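Local atomic coordinates of protease Do-like 8, chloroplastic (Arabidopsis thaliana, PDB entry 4IC6), a protein that is probably a serine endopeptidase of the HtrA (Deg) type that cleaves proteins in the chloroplast thylakoid. Residues Q75-T80 with L127-V132; C156-N161 with T168-V173. The protein carries 1 engineered substitution. All coordinates share one frame; numbering follows the deposited sequence.

Contacts 1 and 2 lie in the two antiparallel barrels of the trypsin-like domain. Contact 1 is in the first barrel and contact 2 in the second. Strand 127-131 of contact 1 is followed in the chain by strand 155-160 of contact 2. The centres of the two contacts are 21 Å apart, and their nearest atoms come to about 9 Å without touching. Both run up to the predicted charge relay system. The T80 side chain lies about 7 Å from that of A204, an engineered residue at the predicted nucleophile position, and G160 lies about 8 Å from the A204 side chain. D126, another predicted member of the charge relay, directly precedes L127. S68 bonds to both contacts, through its carbonyl to T80 and through its hydroxyl to N161.

Contact 1: residues Q75-T80 with L127-V132; sequences QGYIVT and LAVLKV
I78 and L130 form a hydrogen-bonded pair in the antiparallel sheet of the first trypsin-like barrel. The I78 N to L130 O bond is 2.8 Å, and L130 N returns one to I78 O. T80 and A128 exchange two backbone hydrogen bonds in the same way at the next hydrogen-bonded pair, beyond V79-V129. I78, T80, A128 and L130 turn their side chains into the barrel, where I78 and T80 also meet strand 42-47. The CB atoms of I78 and L130 lie 4.1 Å apart. I78 CG1 stands beside its own backbone N (chi1 -57°), on the side where V132 CG2 comes to 4.2 Å from it. T80 sets CG2 against A128 CB at 3.9 Å. Its OG1 bonds to S68 O on the neighbouring strand.

Y77, V79, V129 and K131 occupy the other face, which helix 238-251 covers in part. Here K131 makes the main side-chain contact. Its chain is kinked about the CB-CG bond (chi2 71°), and CD lies over one face of the Y77 ring, 3.9 Å from the centroid. NZ makes an off-centre cation-pi contact with the same ring, 4.2 Å from the centroid. With an alanine at Y77, the K131 chain would probably lose its aromatic support, its ammonium end would be freer to turn, and a gap would open beside V129 CG1.

At the end of the pairing, V132 N bonds to G76 O. G76 has a positive phi of 98°, and a CB there would strike V132 O. Beside this turn the carbonyl oxygen of Q75 faces the lysine chain, with Q75 O just 3.1 Å from K131 CE.

Contact 2: residues C156-N161 with T168-V173; sequences CLAIGN and TLTVGV
L169 fills the hollow between L157 and I159 with its CD1 methyl. Its strand pairs with 156-161 as a beta hairpin of the second trypsin-like barrel. CG of L169 is anti to the backbone N (chi1 172°), and the turn at chi2 (66°) carries CD1 back over the partner strand. CD1 lies 3.6 Å from L157 CB and 4.1 Å from I159 CG1. V171 is a shallower bump: its CG1 rests near C156 O. L157, I159 and L169 on this face also pack on helix 26-39.

On the reverse face the bumps are small and the hollows are made by small residues. A158 offers just CB, which meets T170 OG1 at 3.4 Å. G160 leaves a dip where T168 OG1 sits 3.4 Å from G160 CA; a CB there would clash with this hydroxyl. At the far end C156 SG rests 3.5 Å from V173 C, beyond the side-chain-less G172.

Six backbone hydrogen bonds join the strands, two each at C156-G172, A158-T170 and G160-T168. Strand 168-176 also reaches a second subunit: L169 O bonds to S175 OG and V171 N to D196 OD2 of that neighbour.

A water spans the strands, donating to A158 O at 2.8 Å and to T168 OG1 at 2.9 Å. A158 O thus takes both this water and T170 N. T168 OG1 bonds to G202 O and T170 OG1 to A198 O, which implies that both threonines donate to the loop leading to A204 and tie the hairpin to the predicted active site.

Contact 1: residues Q75-T80 with L127-V132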
loop_
_atom_site.group_PDB
_atom_site.type_symbol
_atom_site.label_atom_id
_atom_site.label_comp_id
_atom_site.label_asym_id
_atom_site.label_seq_id
_atom_site.Cartn_x
_atom_site.Cartn_y
_atom_site.Cartn_z
ATOM N N GLN A 75 12.927 2.273 -45.534
ATOM C CA GLN A 75 14.375 2.349 -45.372
ATOM C C GLN A 75 14.831 1.729 -44.060
ATOM O O GLN A 75 16.026 1.655 -43.790
ATOM C CB GLN A 75 14.856 3.799 -45.466
ATOM C CG GLN A 75 14.619 4.446 -46.819
ATOM C CD GLN A 75 14.680 5.956 -46.752
ATOM O OE1 GLN A 75 13.663 6.622 -46.527
ATOM N NE2 GLN A 75 15.876 6.510 -46.937
ATOM N N GLY A 76 13.880 1.284 -43.246
ATOM C CA GLY A 76 14.211 0.662 -41.977
ATOM C C GLY A 76 14.105 1.596 -40.780
ATOM O O GLY A 76 14.499 1.236 -39.666
ATOM N N TYR A 77 13.578 2.797 -40.994
ATOM C CA TYR A 77 13.344 3.698 -39.869
ATOM C C TYR A 77 12.216 3.169 -38.989
ATOM O O TYR A 77 11.142 2.835 -39.479
ATOM C CB TYR A 77 13.075 5.128 -40.346
ATOM C CG TYR A 77 14.322 5.794 -40.885
ATOM C CD1 TYR A 77 15.369 6.140 -40.038
ATOM C CD2 TYR A 77 14.467 6.055 -42.243
ATOM C CE1 TYR A 77 16.528 6.737 -40.530
ATOM C CE2 TYR A 77 15.618 6.656 -42.745
ATOM C CZ TYR A 77 16.644 6.998 -41.882
ATOM O OH TYR A 77 17.788 7.593 -42.374
ATOM N N ILE A 78 12.484 3.092 -37.689
ATOM C CA ILE A 78 11.554 2.535 -36.715
ATOM C C ILE A 78 11.185 3.619 -35.721
ATOM O O ILE A 78 12.068 4.291 -35.204
ATOM C CB ILE A 78 12.205 1.385 -35.912
ATOM C CG1 ILE A 78 12.713 0.290 -36.848
ATOM C CG2 ILE A 78 11.212 0.827 -34.887
ATOM C CD1 ILE A 78 11.658 -0.230 -37.802
ATOM N N VAL A 79 9.891 3.787 -35.448
ATOM C CA VAL A 79 9.449 4.791 -34.481
ATOM C C VAL A 79 8.909 4.131 -33.212
ATOM O O VAL A 79 8.168 3.140 -33.285
ATOM C CB VAL A 79 8.371 5.715 -35.078
ATOM C CG1 VAL A 79 7.781 6.652 -34.003
ATOM C CG2 VAL A 79 8.947 6.516 -36.216
ATOM N N THR A 80 9.299 4.665 -32.053
ATOM C CA THR A 80 8.847 4.130 -30.763
ATOM C C THR A 80 8.835 5.235 -29.708
ATOM O O THR A 80 9.173 6.383 -30.006
ATOM C CB THR A 80 9.771 2.979 -30.292
ATOM O OG1 THR A 80 9.169 2.271 -29.197
ATOM C CG2 THR A 80 11.130 3.530 -29.863
ATOM N N LEU A 127 9.510 10.322 -27.902
ATOM C CA LEU A 127 9.668 9.610 -29.161
ATOM C C LEU A 127 11.124 9.315 -29.438
ATOM O O LEU A 127 12.004 10.115 -29.109
ATOM C CB LEU A 127 9.083 10.414 -30.322
ATOM C CG LEU A 127 7.568 10.585 -30.236
ATOM C CD1 LEU A 127 7.106 11.674 -31.202
ATOM C CD2 LEU A 127 6.890 9.246 -30.524
ATOM N N ALA A 128 11.367 8.157 -30.039
ATOM C CA ALA A 128 12.721 7.754 -30.429
ATOM C C ALA A 128 12.639 7.122 -31.799
ATOM O O ALA A 128 11.614 6.543 -32.161
ATOM C CB ALA A 128 13.300 6.766 -29.429
ATOM N N VAL A 129 13.719 7.240 -32.565
ATOM C CA VAL A 129 13.767 6.641 -33.881
ATOM C C VAL A 129 14.991 5.732 -33.981
ATOM O O VAL A 129 16.102 6.151 -33.667
ATOM C CB VAL A 129 13.813 7.730 -34.976
ATOM C CG1 VAL A 129 13.869 7.094 -36.373
ATOM C CG2 VAL A 129 12.597 8.635 -34.859
ATOM N N LEU A 130 14.768 4.485 -34.386
ATOM C CA LEU A 130 15.864 3.550 -34.628
ATOM C C LEU A 130 15.989 3.298 -36.126
ATOM O O LEU A 130 15.111 3.667 -36.916
ATOM C CB LEU A 130 15.652 2.223 -33.895
ATOM C CG LEU A 130 15.373 2.272 -32.390
ATOM C CD1 LEU A 130 15.339 0.858 -31.840
ATOM C CD2 LEU A 130 16.428 3.083 -31.672
ATOM N N LYS A 131 17.079 2.663 -36.514
ATOM C CA LYS A 131 17.297 2.355 -37.915
ATOM C C LYS A 131 17.728 0.905 -38.008
ATOM O O LYS A 131 18.678 0.486 -37.340
ATOM C CB LYS A 131 18.341 3.301 -38.498
ATOM C CG LYS A 131 18.841 2.966 -39.878
ATOM C CD LYS A 131 17.786 3.221 -40.943
ATOM C CE LYS A 131 18.404 2.972 -42.332
ATOM N NZ LYS A 131 18.746 4.239 -43.029
ATOM N N VAL A 132 17.007 0.147 -38.831
ATOM C CA VAL A 132 17.223 -1.285 -39.022
ATOM C C VAL A 132 17.746 -1.528 -40.437
ATOM O O VAL A 132 17.334 -0.852 -41.374
ATOM C CB VAL A 132 15.876 -2.035 -38.803
ATOM C CG1 VAL A 132 15.693 -3.149 -39.790
ATOM C CG2 VAL A 132 15.752 -2.531 -37.365
#

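Contact 2: residues C156-N161 with T168-V173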
loop_
_atom_site.group_PDB
_atom_site.type_symbol
_atom_site.label_atom_id
_atom_site.label_comp_id
_atom_site.label_asym_id
_atom_site.label_seq_id
_atom_site.Cartn_x
_atom_site.Cartn_y
_atom_site.Cartn_z
ATOM N N CYS A 156 -10.977 3.056 -32.035
ATOM C CA CYS A 156 -9.519 2.957 -32.182
ATOM C C CYS A 156 -8.985 1.593 -31.746
ATOM O O CYS A 156 -9.565 0.935 -30.873
ATOM C CB CYS A 156 -8.801 4.084 -31.438
ATOM S SG CYS A 156 -9.237 4.338 -29.707
ATOM N N LEU A 157 -7.880 1.173 -32.362
ATOM C CA LEU A 157 -7.244 -0.091 -32.004
ATOM C C LEU A 157 -5.802 0.152 -31.602
ATOM O O LEU A 157 -5.050 0.810 -32.318
ATOM C CB LEU A 157 -7.281 -1.124 -33.145
ATOM C CG LEU A 157 -8.124 -1.030 -34.418
ATOM C CD1 LEU A 157 -7.938 -2.329 -35.220
ATOM C CD2 LEU A 157 -9.603 -0.768 -34.169
ATOM N N ALA A 158 -5.419 -0.383 -30.452
ATOM C CA ALA A 158 -4.054 -0.258 -29.967
ATOM C C ALA A 158 -3.369 -1.616 -30.151
ATOM O O ALA A 158 -3.823 -2.625 -29.592
ATOM C CB ALA A 158 -4.064 0.152 -28.486
ATOM N N ILE A 159 -2.310 -1.644 -30.957
ATOM C CA ILE A 159 -1.622 -2.887 -31.288
ATOM C C ILE A 159 -0.239 -2.864 -30.637
ATOM O O ILE A 159 0.417 -1.823 -30.585
ATOM C CB ILE A 159 -1.523 -3.083 -32.828
ATOM C CG1 ILE A 159 -2.922 -3.046 -33.452
ATOM C CG2 ILE A 159 -0.792 -4.373 -33.188
ATOM C CD1 ILE A 159 -2.978 -3.391 -34.931
ATOM N N GLY A 160 0.187 -4.010 -30.117
ATOM C CA GLY A 160 1.526 -4.159 -29.577
ATOM C C GLY A 160 2.217 -5.411 -30.080
ATOM O O GLY A 160 1.586 -6.344 -30.567
ATOM N N ASN A 161 3.537 -5.422 -29.971
ATOM C CA ASN A 161 4.328 -6.619 -30.215
ATOM C C ASN A 161 5.357 -6.586 -29.102
ATOM O O ASN A 161 6.500 -6.187 -29.314
ATOM C CB ASN A 161 4.969 -6.540 -31.598
ATOM C CG ASN A 161 5.908 -7.701 -31.894
ATOM O OD1 ASN A 161 6.092 -8.618 -31.079
ATOM N ND2 ASN A 161 6.509 -7.668 -33.082
ATOM N N THR A 168 -0.582 -8.139 -29.791
ATOM C CA THR A 168 -1.688 -7.904 -28.864
ATOM C C THR A 168 -2.622 -6.875 -29.439
ATOM O O THR A 168 -2.212 -6.058 -30.250
ATOM C CB THR A 168 -1.189 -7.341 -27.520
ATOM O OG1 THR A 168 -0.554 -6.074 -27.743
ATOM C CG2 THR A 168 -0.168 -8.275 -26.891
ATOM N N LEU A 169 -3.870 -6.874 -28.986
ATOM C CA LEU A 169 -4.803 -5.846 -29.440
ATOM C C LEU A 169 -5.674 -5.422 -28.284
ATOM O O LEU A 169 -6.097 -6.259 -27.487
ATOM C CB LEU A 169 -5.712 -6.420 -30.518
ATOM C CG LEU A 169 -6.880 -5.540 -30.972
ATOM C CD1 LEU A 169 -6.330 -4.313 -31.664
ATOM C CD2 LEU A 169 -7.770 -6.324 -31.914
ATOM N N THR A 170 -5.949 -4.127 -28.204
ATOM C CA THR A 170 -7.044 -3.638 -27.376
ATOM C C THR A 170 -7.873 -2.682 -28.211
ATOM O O THR A 170 -7.383 -2.121 -29.188
ATOM C CB THR A 170 -6.554 -2.964 -26.062
ATOM O OG1 THR A 170 -5.828 -1.763 -26.364
ATOM C CG2 THR A 170 -5.665 -3.917 -25.269
ATOM N N VAL A 171 -9.134 -2.498 -27.843
ATOM C CA VAL A 171 -10.027 -1.711 -28.673
ATOM C C VAL A 171 -10.937 -0.881 -27.790
ATOM O O VAL A 171 -11.494 -1.387 -26.823
ATOM C CB VAL A 171 -10.919 -2.623 -29.551
ATOM C CG1 VAL A 171 -11.994 -1.813 -30.269
ATOM C CG2 VAL A 171 -10.079 -3.405 -30.570
ATOM N N GLY A 172 -11.076 0.394 -28.125
ATOM C CA GLY A 172 -12.056 1.245 -27.486
ATOM C C GLY A 172 -12.385 2.414 -28.388
ATOM O O GLY A 172 -12.364 2.301 -29.622
ATOM N N VAL A 173 -12.710 3.540 -27.779
ATOM C CA VAL A 173 -12.992 4.738 -28.549
ATOM C C VAL A 173 -12.024 5.845 -28.206
ATOM O O VAL A 173 -11.374 5.817 -27.161
ATOM C CB VAL A 173 -14.414 5.271 -28.274
ATOM C CG1 VAL A 173 -15.443 4.222 -28.677
ATOM C CG2 VAL A 173 -14.548 5.633 -26.791
HETATM O O HOH W 1 -2.649 -4.136 -27.587
#